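Local coordinates for protein putative oxidoreductase (Bacteroides fragilis NCTC 9343, PDB 3FHL) that probably works as a nucleotide-dependent oxidoreductase of the Gfo/Idh/MocA family, pairing an NAD-binding Rossmann domain with a C-terminal alpha/beta domain, at residues 149-154 / 229-234; 240-245 / 252-257; 33-38 / 61-66; 6-11 / 29-34. All coordinates share one frame; numbering follows the deposited sequence.

Contact 1: 149-154 / 229-234; sequences YESTFA and ITLKAS
Strands 149-154 and 229-234 run side by side, their axes 4.5 Å apart at the closest and their directions 6° from parallel, paired in unbroken register from Tyr-149 beside Ile-229 to Ala-154 beside Ser-234. Five backbone bonds join them, from Thr-230 N to Tyr-149 O (3.0 Å) down to a longer last one, Ser-234 N to Phe-153 O (3.3 Å). On the face of Tyr-149, Ser-151 and Phe-153, CD2 of Leu-231 fits between two neighbours: it lies 3.9 Å from Ser-151 CB and 4.0 Å from Tyr-149 CE2, at the edge of the tyrosine ring. Farther along, Phe-153 CB rests on Ala-233 CB, while its ring swings away from the partner strand. The other face is more polar. Thr-152 and Lys-232 run side by side in the same direction, and Thr-152 OG1, anti to its own carbonyl carbon (chi1 -56°), comes 3.6 Å from Lys-232 CB. From there OG1 also bonds a water, 3.0 Å away, which donates weakly to Thr-230 O. The lysine leans off, bent at chi3, so that its ammonium reaches Glu-241 and, across the dimer interface, Glu-148 and Glu-150 of the second subunit; Glu-150 in turn pairs with Lys-232 of that subunit. The pair thus lies in the large mixed sheet of the C-terminal domain, with one face turned to the partner chain. Strand 244-248 flanks 149-154, strand 213-221 flanks 229-234, and helix 180-191 packs on the Tyr-149 face through Leu-183, Leu-190 and Phe-191.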
loop_
_atom_site.group_PDB
_atom_site.type_symbol
_atom_site.label_atom_id
_atom_site.label_comp_id
_atom_site.label_asym_id
_atom_site.label_seq_id
_atom_site.Cartn_x
_atom_site.Cartn_y
_atom_site.Cartn_z
ATOM N N TYR C 149 5.848 6.858 5.752
ATOM C CA TYR C 149 4.641 6.964 6.558
ATOM C C TYR C 149 3.506 6.406 5.728
ATOM O O TYR C 149 3.202 6.921 4.642
ATOM C CB TYR C 149 4.380 8.451 6.849
ATOM C CG TYR C 149 3.077 8.808 7.539
ATOM C CD1 TYR C 149 2.984 8.797 8.938
ATOM C CD2 TYR C 149 1.960 9.206 6.800
ATOM C CE1 TYR C 149 1.816 9.170 9.574
ATOM C CE2 TYR C 149 0.777 9.573 7.421
ATOM C CZ TYR C 149 0.715 9.562 8.813
ATOM O OH TYR C 149 -0.450 9.919 9.432
ATOM N N GLU C 150 2.883 5.357 6.246
ATOM C CA GLU C 150 1.721 4.745 5.611
ATOM C C GLU C 150 0.565 4.774 6.568
ATOM O O GLU C 150 0.701 4.376 7.729
ATOM C CB GLU C 150 2.013 3.296 5.239
ATOM C CG GLU C 150 3.138 3.159 4.208
ATOM C CD GLU C 150 3.742 1.774 4.178
ATOM O OE1 GLU C 150 2.995 0.773 4.098
ATOM O OE2 GLU C 150 4.978 1.689 4.230
ATOM N N SER C 151 -0.582 5.218 6.082
ATOM C CA SER C 151 -1.755 5.335 6.931
ATOM C C SER C 151 -2.949 4.804 6.141
ATOM O O SER C 151 -3.236 5.278 5.048
ATOM C CB SER C 151 -1.932 6.813 7.358
ATOM O OG SER C 151 -3.201 7.069 7.939
ATOM N N THR C 152 -3.641 3.813 6.695
ATOM C CA THR C 152 -4.688 3.108 5.977
ATOM C C THR C 152 -5.906 2.828 6.840
ATOM O O THR C 152 -5.751 2.388 7.974
ATOM C CB THR C 152 -4.171 1.711 5.489
ATOM O OG1 THR C 152 -3.002 1.885 4.691
ATOM C CG2 THR C 152 -5.248 0.911 4.699
ATOM N N PHE C 153 -7.105 3.074 6.305
ATOM C CA PHE C 153 -8.331 2.528 6.896
ATOM C C PHE C 153 -8.830 1.294 6.142
ATOM O O PHE C 153 -9.448 1.392 5.075
ATOM C CB PHE C 153 -9.457 3.567 6.951
ATOM C CG PHE C 153 -9.412 4.474 8.148
ATOM C CD1 PHE C 153 -9.264 3.958 9.437
ATOM C CD2 PHE C 153 -9.559 5.854 7.990
ATOM C CE1 PHE C 153 -9.240 4.804 10.544
ATOM C CE2 PHE C 153 -9.534 6.709 9.097
ATOM C CZ PHE C 153 -9.373 6.184 10.369
ATOM N N ALA C 154 -8.574 0.130 6.726
ATOM C CA ALA C 154 -8.964 -1.140 6.155
ATOM C C ALA C 154 -10.355 -1.527 6.631
ATOM O O ALA C 154 -10.626 -1.585 7.836
ATOM C CB ALA C 154 -7.959 -2.186 6.551
ATOM N N ILE C 229 4.976 9.163 1.538
ATOM C CA ILE C 229 3.636 9.137 2.136
ATOM C C ILE C 229 2.646 8.308 1.326
ATOM O O ILE C 229 2.459 8.544 0.138
ATOM C CB ILE C 229 3.047 10.574 2.300
ATOM C CG1 ILE C 229 3.838 11.379 3.330
ATOM C CG2 ILE C 229 1.562 10.528 2.687
ATOM C CD1 ILE C 229 3.201 12.701 3.680
ATOM N N THR C 230 2.007 7.337 1.975
ATOM C CA THR C 230 0.905 6.607 1.341
ATOM C C THR C 230 -0.324 6.666 2.230
ATOM O O THR C 230 -0.268 6.269 3.398
ATOM C CB THR C 230 1.236 5.112 1.105
ATOM O OG1 THR C 230 2.492 4.991 0.447
ATOM C CG2 THR C 230 0.188 4.461 0.236
ATOM N N LEU C 231 -1.436 7.138 1.673
ATOM C CA LEU C 231 -2.729 7.115 2.366
ATOM C C LEU C 231 -3.698 6.211 1.610
ATOM O O LEU C 231 -3.834 6.309 0.387
ATOM C CB LEU C 231 -3.298 8.540 2.504
ATOM C CG LEU C 231 -2.296 9.624 2.944
ATOM C CD1 LEU C 231 -2.914 11.006 2.822
ATOM C CD2 LEU C 231 -1.839 9.380 4.391
ATOM N N LYS C 232 -4.373 5.324 2.330
ATOM C CA LYS C 232 -5.200 4.311 1.688
ATOM C C LYS C 232 -6.457 4.023 2.463
ATOM O O LYS C 232 -6.456 4.089 3.688
ATOM C CB LYS C 232 -4.445 2.983 1.629
ATOM C CG LYS C 232 -3.664 2.707 0.397
ATOM C CD LYS C 232 -3.084 1.282 0.441
ATOM C CE LYS C 232 -3.974 0.273 -0.259
ATOM N NZ LYS C 232 -3.210 -1.013 -0.474
ATOM N N ALA C 233 -7.511 3.653 1.745
ATOM C CA ALA C 233 -8.677 3.026 2.374
ATOM C C ALA C 233 -9.396 2.150 1.377
ATOM O O ALA C 233 -9.336 2.403 0.179
ATOM C CB ALA C 233 -9.641 4.063 2.944
ATOM N N SER C 234 -10.100 1.136 1.880
ATOM C CA SER C 234 -10.806 0.206 1.016
ATOM C C SER C 234 -11.890 -0.490 1.811
ATOM O O SER C 234 -11.722 -0.740 3.003
ATOM C CB SER C 234 -9.837 -0.845 0.444
ATOM O OG SER C 234 -10.518 -1.775 -0.397
HETATM O O HOH W 1 -1.095 3.487 3.059
#

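Contact 2: 240-245 / 252-257; sequences AEPRFA and SYVKYG
Pro-242 and Tyr-256 lie side by side and point the same way, the proline against one face of the phenol ring. Pro-242 CA sits 4.0 Å from the ring centroid and 24° off its normal, a CH-pi contact displaced toward the rim, and Pro-242 CG reaches CZ of Tyr-256 at 3.7 Å. The ring is brought back over the proline because its CG stands anti to the carbonyl carbon (chi1 -67°), although the CB itself leaves in the other direction. Ala-240 O meets the same ring at its edge, in plane, 3.5 Å from Tyr-256 CE1. The same Pro-242 CG also meets Val-254, whose CG1 lies 3.7 Å away. Behind this apolar group the hairpin is irregular: Arg-243 and Phe-244 both face Lys-255, a classic beta bulge, and Lys-255 O receives Phe-244 N at 3.2 Å and a weak, bent bond from Arg-243 N. Lys-255 N returns a straight bond to Phe-244 O (2.9 Å, 169°). The Arg-243 guanidinium, carried off by a bend at chi2, lies over the rim of the Phe-244 ring and is held by Ser-151, with a cation-pi contact to Phe-153. A water links Glu-241 O to Gly-257 N. The hairpin of strands 244-248 and 252-255 thus continues the large mixed sheet beside strand 146-154; helix 129-139 packs on Phe-244 and Tyr-253, helix 180-191 borders Arg-243, and Tyr-256 meets its counterpart, Tyr-256 of the second subunit.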
loop_
_atom_site.group_PDB
_atom_site.type_symbol
_atom_site.label_atom_id
_atom_site.label_comp_id
_atom_site.label_asym_id
_atom_site.label_seq_id
_atom_site.Cartn_x
_atom_site.Cartn_y
_atom_site.Cartn_z
ATOM N N ALA C 240 -7.035 -7.057 7.330
ATOM C CA ALA C 240 -6.741 -5.652 7.369
ATOM C C ALA C 240 -5.260 -5.391 7.185
ATOM O O ALA C 240 -4.420 -6.070 7.766
ATOM C CB ALA C 240 -7.222 -5.058 8.697
ATOM N N GLU C 241 -4.949 -4.398 6.359
ATOM C CA GLU C 241 -3.602 -3.833 6.332
ATOM C C GLU C 241 -3.403 -2.971 7.592
ATOM O O GLU C 241 -4.385 -2.605 8.234
ATOM C CB GLU C 241 -3.417 -3.018 5.041
ATOM C CG GLU C 241 -3.152 -3.931 3.865
ATOM C CD GLU C 241 -3.304 -3.278 2.503
ATOM O OE1 GLU C 241 -3.011 -2.072 2.339
ATOM O OE2 GLU C 241 -3.701 -4.010 1.573
ATOM N N PRO C 242 -2.141 -2.661 7.971
ATOM C CA PRO C 242 -1.948 -1.863 9.182
ATOM C C PRO C 242 -2.633 -0.504 9.097
ATOM O O PRO C 242 -2.724 0.075 8.011
ATOM C CB PRO C 242 -0.436 -1.652 9.225
ATOM C CG PRO C 242 0.125 -2.821 8.446
ATOM C CD PRO C 242 -0.855 -3.057 7.361
ATOM N N ARG C 243 -3.117 -0.019 10.238
ATOM C CA ARG C 243 -3.618 1.337 10.366
ATOM C C ARG C 243 -2.464 2.314 10.130
ATOM O O ARG C 243 -2.610 3.286 9.397
ATOM C CB ARG C 243 -4.243 1.543 11.761
ATOM C CG ARG C 243 -4.646 2.996 12.084
ATOM C CD ARG C 243 -5.914 3.456 11.367
ATOM N NE ARG C 243 -6.078 4.908 11.465
ATOM C CZ ARG C 243 -5.488 5.787 10.659
ATOM N NH1 ARG C 243 -5.695 7.087 10.826
ATOM N NH2 ARG C 243 -4.690 5.371 9.686
ATOM N N PHE C 244 -1.320 2.025 10.738
ATOM C CA PHE C 244 -0.102 2.787 10.489
ATOM C C PHE C 244 1.065 1.853 10.275
ATOM O O PHE C 244 1.199 0.834 10.964
ATOM C CB PHE C 244 0.239 3.715 11.661
ATOM C CG PHE C 244 -0.630 4.949 11.748
ATOM C CD1 PHE C 244 -1.600 5.059 12.745
ATOM C CD2 PHE C 244 -0.480 6.004 10.842
ATOM C CE1 PHE C 244 -2.420 6.212 12.831
ATOM C CE2 PHE C 244 -1.289 7.138 10.924
ATOM C CZ PHE C 244 -2.255 7.247 11.914
ATOM N N ALA C 245 1.923 2.206 9.326
ATOM C CA ALA C 245 3.232 1.576 9.240
ATOM C C ALA C 245 4.202 2.697 8.978
ATOM O O ALA C 245 4.093 3.386 7.974
ATOM C CB ALA C 245 3.289 0.537 8.112
ATOM N N SER C 252 11.030 0.518 12.853
ATOM C CA SER C 252 9.678 0.599 12.340
ATOM C C SER C 252 8.646 0.524 13.451
ATOM O O SER C 252 8.906 -0.028 14.515
ATOM C CB SER C 252 9.426 -0.545 11.350
ATOM O OG SER C 252 10.370 -0.492 10.274
ATOM N N TYR C 253 7.476 1.082 13.169
ATOM C CA TYR C 253 6.318 0.985 14.032
ATOM C C TYR C 253 5.123 0.584 13.176
ATOM O O TYR C 253 4.863 1.203 12.142
ATOM C CB TYR C 253 6.042 2.337 14.708
ATOM C CG TYR C 253 4.808 2.349 15.576
ATOM C CD1 TYR C 253 4.791 1.676 16.811
ATOM C CD2 TYR C 253 3.669 3.043 15.181
ATOM C CE1 TYR C 253 3.662 1.688 17.612
ATOM C CE2 TYR C 253 2.533 3.069 15.978
ATOM C CZ TYR C 253 2.539 2.396 17.190
ATOM O OH TYR C 253 1.407 2.433 17.959
ATOM N N VAL C 254 4.407 -0.452 13.615
ATOM C CA VAL C 254 3.261 -0.992 12.885
ATOM C C VAL C 254 2.073 -1.198 13.830
ATOM O O VAL C 254 2.173 -1.920 14.823
ATOM C CB VAL C 254 3.602 -2.366 12.204
ATOM C CG1 VAL C 254 2.470 -2.801 11.332
ATOM C CG2 VAL C 254 4.883 -2.284 11.362
ATOM N N LYS C 255 0.939 -0.598 13.484
ATOM C CA LYS C 255 -0.252 -0.615 14.320
ATOM C C LYS C 255 -1.465 -1.106 13.523
ATOM O O LYS C 255 -1.638 -0.738 12.371
ATOM C CB LYS C 255 -0.503 0.821 14.832
ATOM C CG LYS C 255 -1.777 1.037 15.650
ATOM C CD LYS C 255 -1.513 0.845 17.131
ATOM C CE LYS C 255 -2.629 1.406 18.018
ATOM N NZ LYS C 255 -3.915 0.670 17.871
ATOM N N TYR C 256 -2.297 -1.940 14.143
ATOM C CA TYR C 256 -3.565 -2.373 13.548
ATOM C C TYR C 256 -4.756 -1.884 14.348
ATOM O O TYR C 256 -4.628 -1.557 15.531
ATOM C CB TYR C 256 -3.630 -3.909 13.482
ATOM C CG TYR C 256 -2.633 -4.516 12.515
ATOM C CD1 TYR C 256 -3.020 -4.865 11.216
ATOM C CD2 TYR C 256 -1.301 -4.719 12.885
ATOM C CE1 TYR C 256 -2.101 -5.417 10.309
ATOM C CE2 TYR C 256 -0.373 -5.263 11.983
ATOM C CZ TYR C 256 -0.790 -5.606 10.699
ATOM O OH TYR C 256 0.110 -6.147 9.817
ATOM N N GLY C 257 -5.913 -1.855 13.698
ATOM C CA GLY C 257 -7.181 -1.635 14.387
ATOM C C GLY C 257 -7.606 -0.188 14.312
ATOM O O GLY C 257 -6.938 0.630 13.669
HETATM O O HOH W 2 -5.778 -2.329 10.644
#

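Contact 3: 33-38 / 61-66; sequences LYKIVE and TEDPEI
Tyr-34 and Asp-63 approach from opposite directions, each with CG anti to the backbone N (chi1 175° and -173°), and the extended Lys-35 chain runs alongside to the same carboxylate. The contact belongs to the Rossmann domain: strand 31-37 meets the loop between helix 58-61 and strand 68-71, where a type I turn spans Asp-63 to Ile-66 and Asp-63 OD1 takes Glu-65 N in an Asx turn (2.9 Å). With OD1 tied into its own turn, OD2 faces the strand. Lys-35 NZ forms a salt bridge to it, modelled at 2.5 Å, a length too short to be taken literally, coming from above the carboxylate plane. The same OD2 lies near the plane of the Tyr-34 ring, 3.2 Å from CE2, with ring and carboxylate turned 71° apart. Farther round that edge, Ile-66 CG1 packs in plane against Tyr-34 CD2 at 3.8 Å. Leu-60 of helix 58-61 touches both Lys-35 and Ile-66, backing the junction. Beyond the phenol hydroxyl, Glu-65 OE2 accepts from a water 2.9 Å away, which also makes a weak bond with Tyr-34 OH.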
loop_
_atom_site.group_PDB
_atom_site.type_symbol
_atom_site.label_atom_id
_atom_site.label_comp_id
_atom_site.label_asym_id
_atom_site.label_seq_id
_atom_site.Cartn_x
_atom_site.Cartn_y
_atom_site.Cartn_z
ATOM N N LEU C 33 -22.540 23.107 29.160
ATOM C CA LEU C 33 -23.497 22.701 28.142
ATOM C C LEU C 33 -24.798 23.405 28.482
ATOM O O LEU C 33 -25.655 22.869 29.191
ATOM C CB LEU C 33 -23.672 21.175 28.082
ATOM C CG LEU C 33 -24.573 20.579 26.976
ATOM C CD1 LEU C 33 -24.123 20.928 25.546
ATOM C CD2 LEU C 33 -24.717 19.061 27.139
ATOM N N TYR C 34 -24.917 24.622 27.962
ATOM C CA TYR C 34 -25.920 25.570 28.432
ATOM C C TYR C 34 -27.240 25.393 27.690
ATOM O O TYR C 34 -28.295 25.245 28.315
ATOM C CB TYR C 34 -25.378 27.007 28.335
ATOM C CG TYR C 34 -26.389 28.076 28.680
ATOM C CD1 TYR C 34 -27.050 28.073 29.915
ATOM C CD2 TYR C 34 -26.698 29.083 27.765
ATOM C CE1 TYR C 34 -27.994 29.053 30.230
ATOM C CE2 TYR C 34 -27.639 30.071 28.071
ATOM C CZ TYR C 34 -28.282 30.048 29.304
ATOM O OH TYR C 34 -29.213 31.020 29.607
ATOM N N LYS C 35 -27.179 25.382 26.364
ATOM C CA LYS C 35 -28.384 25.274 25.557
ATOM C C LYS C 35 -28.279 24.266 24.420
ATOM O O LYS C 35 -27.286 24.237 23.707
ATOM C CB LYS C 35 -28.780 26.644 25.012
ATOM C CG LYS C 35 -29.758 27.357 25.898
ATOM C CD LYS C 35 -30.112 28.722 25.363
ATOM C CE LYS C 35 -31.074 29.377 26.324
ATOM N NZ LYS C 35 -31.217 30.845 26.134
ATOM N N ILE C 36 -29.315 23.446 24.256
ATOM C CA ILE C 36 -29.363 22.462 23.172
ATOM C C ILE C 36 -30.594 22.700 22.296
ATOM O O ILE C 36 -31.722 22.727 22.792
ATOM C CB ILE C 36 -29.354 20.996 23.713
ATOM C CG1 ILE C 36 -28.091 20.729 24.549
ATOM C CG2 ILE C 36 -29.450 19.992 22.573
ATOM C CD1 ILE C 36 -28.160 19.475 25.413
ATOM N N VAL C 37 -30.376 22.884 20.995
ATOM C CA VAL C 37 -31.484 22.919 20.043
ATOM C C VAL C 37 -32.048 21.513 19.798
ATOM O O VAL C 37 -31.356 20.607 19.311
ATOM C CB VAL C 37 -31.092 23.529 18.694
ATOM C CG1 VAL C 37 -32.316 23.640 17.775
ATOM C CG2 VAL C 37 -30.459 24.884 18.885
ATOM N N GLU C 38 -33.308 21.343 20.165
ATOM C CA GLU C 38 -34.089 20.190 19.755
ATOM C C GLU C 38 -35.379 20.766 19.195
ATOM O O GLU C 38 -36.129 21.415 19.928
ATOM C CB GLU C 38 -34.374 19.273 20.943
ATOM C CG GLU C 38 -33.147 18.569 21.524
ATOM C CD GLU C 38 -33.514 17.368 22.382
ATOM O OE1 GLU C 38 -33.174 17.366 23.583
ATOM O OE2 GLU C 38 -34.157 16.430 21.860
ATOM N N THR C 61 -28.120 31.985 18.600
ATOM C CA THR C 61 -27.364 33.135 18.088
ATOM C C THR C 61 -27.793 34.449 18.750
ATOM O O THR C 61 -26.998 35.386 18.861
ATOM C CB THR C 61 -27.456 33.283 16.548
ATOM O OG1 THR C 61 -28.822 33.454 16.150
ATOM C CG2 THR C 61 -26.900 32.062 15.851
ATOM N N GLU C 62 -29.045 34.502 19.196
ATOM C CA GLU C 62 -29.570 35.705 19.834
ATOM C C GLU C 62 -29.388 35.715 21.345
ATOM O O GLU C 62 -29.740 36.695 22.001
ATOM C CB GLU C 62 -31.041 35.893 19.492
ATOM C CG GLU C 62 -31.288 36.407 18.086
ATOM C CD GLU C 62 -32.776 36.494 17.749
ATOM O OE1 GLU C 62 -33.611 35.998 18.545
ATOM O OE2 GLU C 62 -33.105 37.055 16.682
ATOM N N ASP C 63 -28.838 34.633 21.892
ATOM C CA ASP C 63 -28.611 34.535 23.321
ATOM C C ASP C 63 -27.362 35.324 23.709
ATOM O O ASP C 63 -26.254 34.942 23.337
ATOM C CB ASP C 63 -28.498 33.062 23.729
ATOM C CG ASP C 63 -28.438 32.861 25.234
ATOM O OD1 ASP C 63 -27.889 33.713 25.961
ATOM O OD2 ASP C 63 -28.938 31.822 25.703
ATOM N N PRO C 64 -27.531 36.418 24.492
ATOM C CA PRO C 64 -26.406 37.318 24.799
ATOM C C PRO C 64 -25.381 36.728 25.767
ATOM O O PRO C 64 -24.305 37.300 25.937
ATOM C CB PRO C 64 -27.098 38.526 25.451
ATOM C CG PRO C 64 -28.294 37.942 26.101
ATOM C CD PRO C 64 -28.776 36.877 25.142
ATOM N N GLU C 65 -25.715 35.606 26.394
ATOM C CA GLU C 65 -24.811 34.956 27.335
ATOM C C GLU C 65 -24.026 33.778 26.725
ATOM O O GLU C 65 -23.204 33.178 27.407
ATOM C CB GLU C 65 -25.570 34.519 28.591
ATOM C CG GLU C 65 -26.320 35.672 29.286
ATOM C CD GLU C 65 -27.006 35.259 30.576
ATOM O OE1 GLU C 65 -26.863 35.994 31.576
ATOM O OE2 GLU C 65 -27.686 34.211 30.601
ATOM N N ILE C 66 -24.267 33.450 25.457
ATOM C CA ILE C 66 -23.533 32.327 24.833
ATOM C C ILE C 66 -22.186 32.785 24.256
ATOM O O ILE C 66 -22.121 33.775 23.535
ATOM C CB ILE C 66 -24.405 31.530 23.815
ATOM C CG1 ILE C 66 -25.413 30.654 24.572
ATOM C CG2 ILE C 66 -23.530 30.642 22.903
ATOM C CD1 ILE C 66 -26.490 29.970 23.688
HETATM O O HOH W 3 -29.176 33.176 28.507
HETATM O O HOH W 4 -27.834 31.781 32.121
#

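Contact 4: 6-11 / 29-34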
loop_
_atom_site.group_PDB
_atom_site.type_symbol
_atom_site.label_atom_id
_atom_site.label_comp_id
_atom_site.label_asym_id
_atom_site.label_seq_id
_atom_site.Cartn_x
_atom_site.Cartn_y
_atom_site.Cartn_z
ATOM N N ILE C 6 -16.952 28.755 29.604
ATOM C CA ILE C 6 -17.472 28.985 28.255
ATOM C C ILE C 6 -18.904 28.456 28.148
ATOM O O ILE C 6 -19.135 27.245 28.219
ATOM C CB ILE C 6 -16.534 28.347 27.190
ATOM C CG1 ILE C 6 -15.132 28.947 27.317
ATOM C CG2 ILE C 6 -17.068 28.586 25.777
ATOM C CD1 ILE C 6 -13.998 28.059 26.800
ATOM N N LYS C 7 -19.866 29.372 28.004
ATOM C CA LYS C 7 -21.270 28.988 27.879
ATOM C C LYS C 7 -21.541 28.547 26.449
ATOM O O LYS C 7 -21.400 29.333 25.517
ATOM C CB LYS C 7 -22.209 30.140 28.260
ATOM C CG LYS C 7 -22.763 30.058 29.669
ATOM C CD LYS C 7 -23.840 31.133 29.906
ATOM C CE LYS C 7 -24.215 31.256 31.370
ATOM N NZ LYS C 7 -25.221 30.248 31.805
ATOM N N THR C 8 -21.946 27.290 26.290
ATOM C CA THR C 8 -22.000 26.679 24.966
ATOM C C THR C 8 -23.403 26.292 24.533
ATOM O O THR C 8 -24.171 25.700 25.311
ATOM C CB THR C 8 -21.068 25.448 24.886
ATOM O OG1 THR C 8 -19.783 25.798 25.410
ATOM C CG2 THR C 8 -20.909 24.957 23.439
ATOM N N GLY C 9 -23.716 26.647 23.286
ATOM C CA GLY C 9 -24.933 26.211 22.610
ATOM C C GLY C 9 -24.640 25.121 21.581
ATOM O O GLY C 9 -23.758 25.272 20.735
ATOM N N LEU C 10 -25.382 24.024 21.662
ATOM C CA LEU C 10 -25.224 22.895 20.741
ATOM C C LEU C 10 -26.368 22.918 19.731
ATOM O O LEU C 10 -27.538 22.883 20.116
ATOM C CB LEU C 10 -25.186 21.575 21.527
ATOM C CG LEU C 10 -24.907 20.250 20.786
ATOM C CD1 LEU C 10 -23.605 20.299 19.987
ATOM C CD2 LEU C 10 -24.921 19.061 21.751
ATOM N N ALA C 11 -26.024 22.983 18.443
ATOM C CA ALA C 11 -27.014 23.212 17.377
ATOM C C ALA C 11 -27.920 22.018 17.058
ATOM O O ALA C 11 -28.974 22.199 16.458
ATOM C CB ALA C 11 -26.331 23.717 16.111
ATOM N N PRO C 29 -14.911 20.802 32.776
ATOM C CA PRO C 29 -15.304 21.805 33.778
ATOM C C PRO C 29 -15.200 23.252 33.287
ATOM O O PRO C 29 -15.735 24.155 33.929
ATOM C CB PRO C 29 -14.308 21.566 34.917
ATOM C CG PRO C 29 -13.112 20.994 34.255
ATOM C CD PRO C 29 -13.654 20.125 33.152
ATOM N N HIS C 30 -14.536 23.468 32.156
ATOM C CA HIS C 30 -14.365 24.822 31.630
ATOM C C HIS C 30 -15.475 25.217 30.667
ATOM O O HIS C 30 -15.464 26.321 30.115
ATOM C CB HIS C 30 -13.011 24.974 30.947
ATOM C CG HIS C 30 -11.847 24.607 31.812
ATOM N ND1 HIS C 30 -11.409 25.399 32.852
ATOM C CD2 HIS C 30 -11.015 23.536 31.779
ATOM C CE1 HIS C 30 -10.368 24.826 33.433
ATOM N NE2 HIS C 30 -10.107 23.696 32.799
ATOM N N PHE C 31 -16.427 24.311 30.456
ATOM C CA PHE C 31 -17.560 24.579 29.580
ATOM C C PHE C 31 -18.835 24.341 30.349
ATOM O O PHE C 31 -18.882 23.481 31.224
ATOM C CB PHE C 31 -17.559 23.631 28.352
ATOM C CG PHE C 31 -16.429 23.886 27.380
ATOM C CD1 PHE C 31 -16.637 24.648 26.241
ATOM C CD2 PHE C 31 -15.159 23.369 27.619
ATOM C CE1 PHE C 31 -15.588 24.906 25.352
ATOM C CE2 PHE C 31 -14.104 23.633 26.750
ATOM C CZ PHE C 31 -14.324 24.384 25.611
ATOM N N GLU C 32 -19.880 25.083 29.995
ATOM C CA GLU C 32 -21.220 24.717 30.407
ATOM C C GLU C 32 -22.007 24.328 29.165
ATOM O O GLU C 32 -22.111 25.116 28.211
ATOM C CB GLU C 32 -21.916 25.872 31.148
ATOM C CG GLU C 32 -23.344 25.529 31.582
ATOM C CD GLU C 32 -24.161 26.729 32.065
ATOM O OE1 GLU C 32 -25.299 26.506 32.532
ATOM O OE2 GLU C 32 -23.685 27.882 31.969
ATOM N N LEU C 33 -22.540 23.107 29.160
ATOM C CA LEU C 33 -23.497 22.701 28.142
ATOM C C LEU C 33 -24.798 23.405 28.482
ATOM O O LEU C 33 -25.655 22.869 29.191
ATOM C CB LEU C 33 -23.672 21.175 28.082
ATOM C CG LEU C 33 -24.573 20.579 26.976
ATOM C CD1 LEU C 33 -24.123 20.928 25.546
ATOM C CD2 LEU C 33 -24.717 19.061 27.139
ATOM N N TYR C 34 -24.917 24.622 27.962
ATOM C CA TYR C 34 -25.920 25.570 28.432
ATOM C C TYR C 34 -27.240 25.393 27.690
ATOM O O TYR C 34 -28.295 25.245 28.315
ATOM C CB TYR C 34 -25.378 27.007 28.335
ATOM C CG TYR C 34 -26.389 28.076 28.680
ATOM C CD1 TYR C 34 -27.050 28.073 29.915
ATOM C CD2 TYR C 34 -26.698 29.083 27.765
ATOM C CE1 TYR C 34 -27.994 29.053 30.230
ATOM C CE2 TYR C 34 -27.639 30.071 28.071
ATOM C CZ TYR C 34 -28.282 30.048 29.304
ATOM O OH TYR C 34 -29.213 31.020 29.607
HETATM O O HOH W 4 -27.834 31.781 32.121
#
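Strand 6-10, helix 15-27 and strand 31-37 form the first beta-alpha-beta unit of the Rossmann fold, and this contact is the parallel pairing of its two strands, whose axes diverge by 34°. Ile-6 N bonds His-30 O at 2.9 Å, and further backbone bonds continue to Tyr-34 N on Thr-8 O. Ile-6 O accepts twice, from Glu-32 N and, at 3.2 Å, from Thr-8 OG1, which arrive from opposite faces of its carbonyl plane. On the helix-15-27 face Ile-6 and Phe-31 lie side by side: Ile-6 CD1 sits over the ring, 4.2 Å from its centroid, and Thr-8 OG1 comes to the ring edge, 3.5 Å from Phe-31 CD1. Ile-25 of the helix touches both Thr-8 and Phe-31. The other face carries charge. Lys-7 crosses over the Tyr-34 ring with CD above it, then bends at chi4 (-83°), which leaves NZ 3.7 Å from the ring centroid in a cation-pi contact. Glu-32, extended alongside, offers the syn side of OE2 to the same NZ at 2.8 Å, and a water accepts from NZ at 3.0 Å. The ammonium is therefore gripped by carboxylate, aromatic face and water together, an arrangement that would be expected to favour its charged form and to restrict how the lysine can turn.

Overall arrangement
From the N terminus, contact 4 comes first, closing the beta-alpha-beta loop through helix 15-27. Contact 3 starts on the same strand, sharing Leu-33 and Tyr-34 and water 4 with contact 4, and closes a second loop by bringing back the segment after helix 58-61; their centres are 8 Å apart. Contact 4 pairs two strands of the Rossmann sheet, and contact 3 ties a loop to the second of them. After completing that sheet the chain enters the C-terminal domain, where contact 1 closes a 74-residue excursion before contact 2 closes the short hairpin that follows it. These two touch, through Ser-151 with Arg-243 and Glu-150 with Ala-245, and both reach the second subunit. None of the four nests within another.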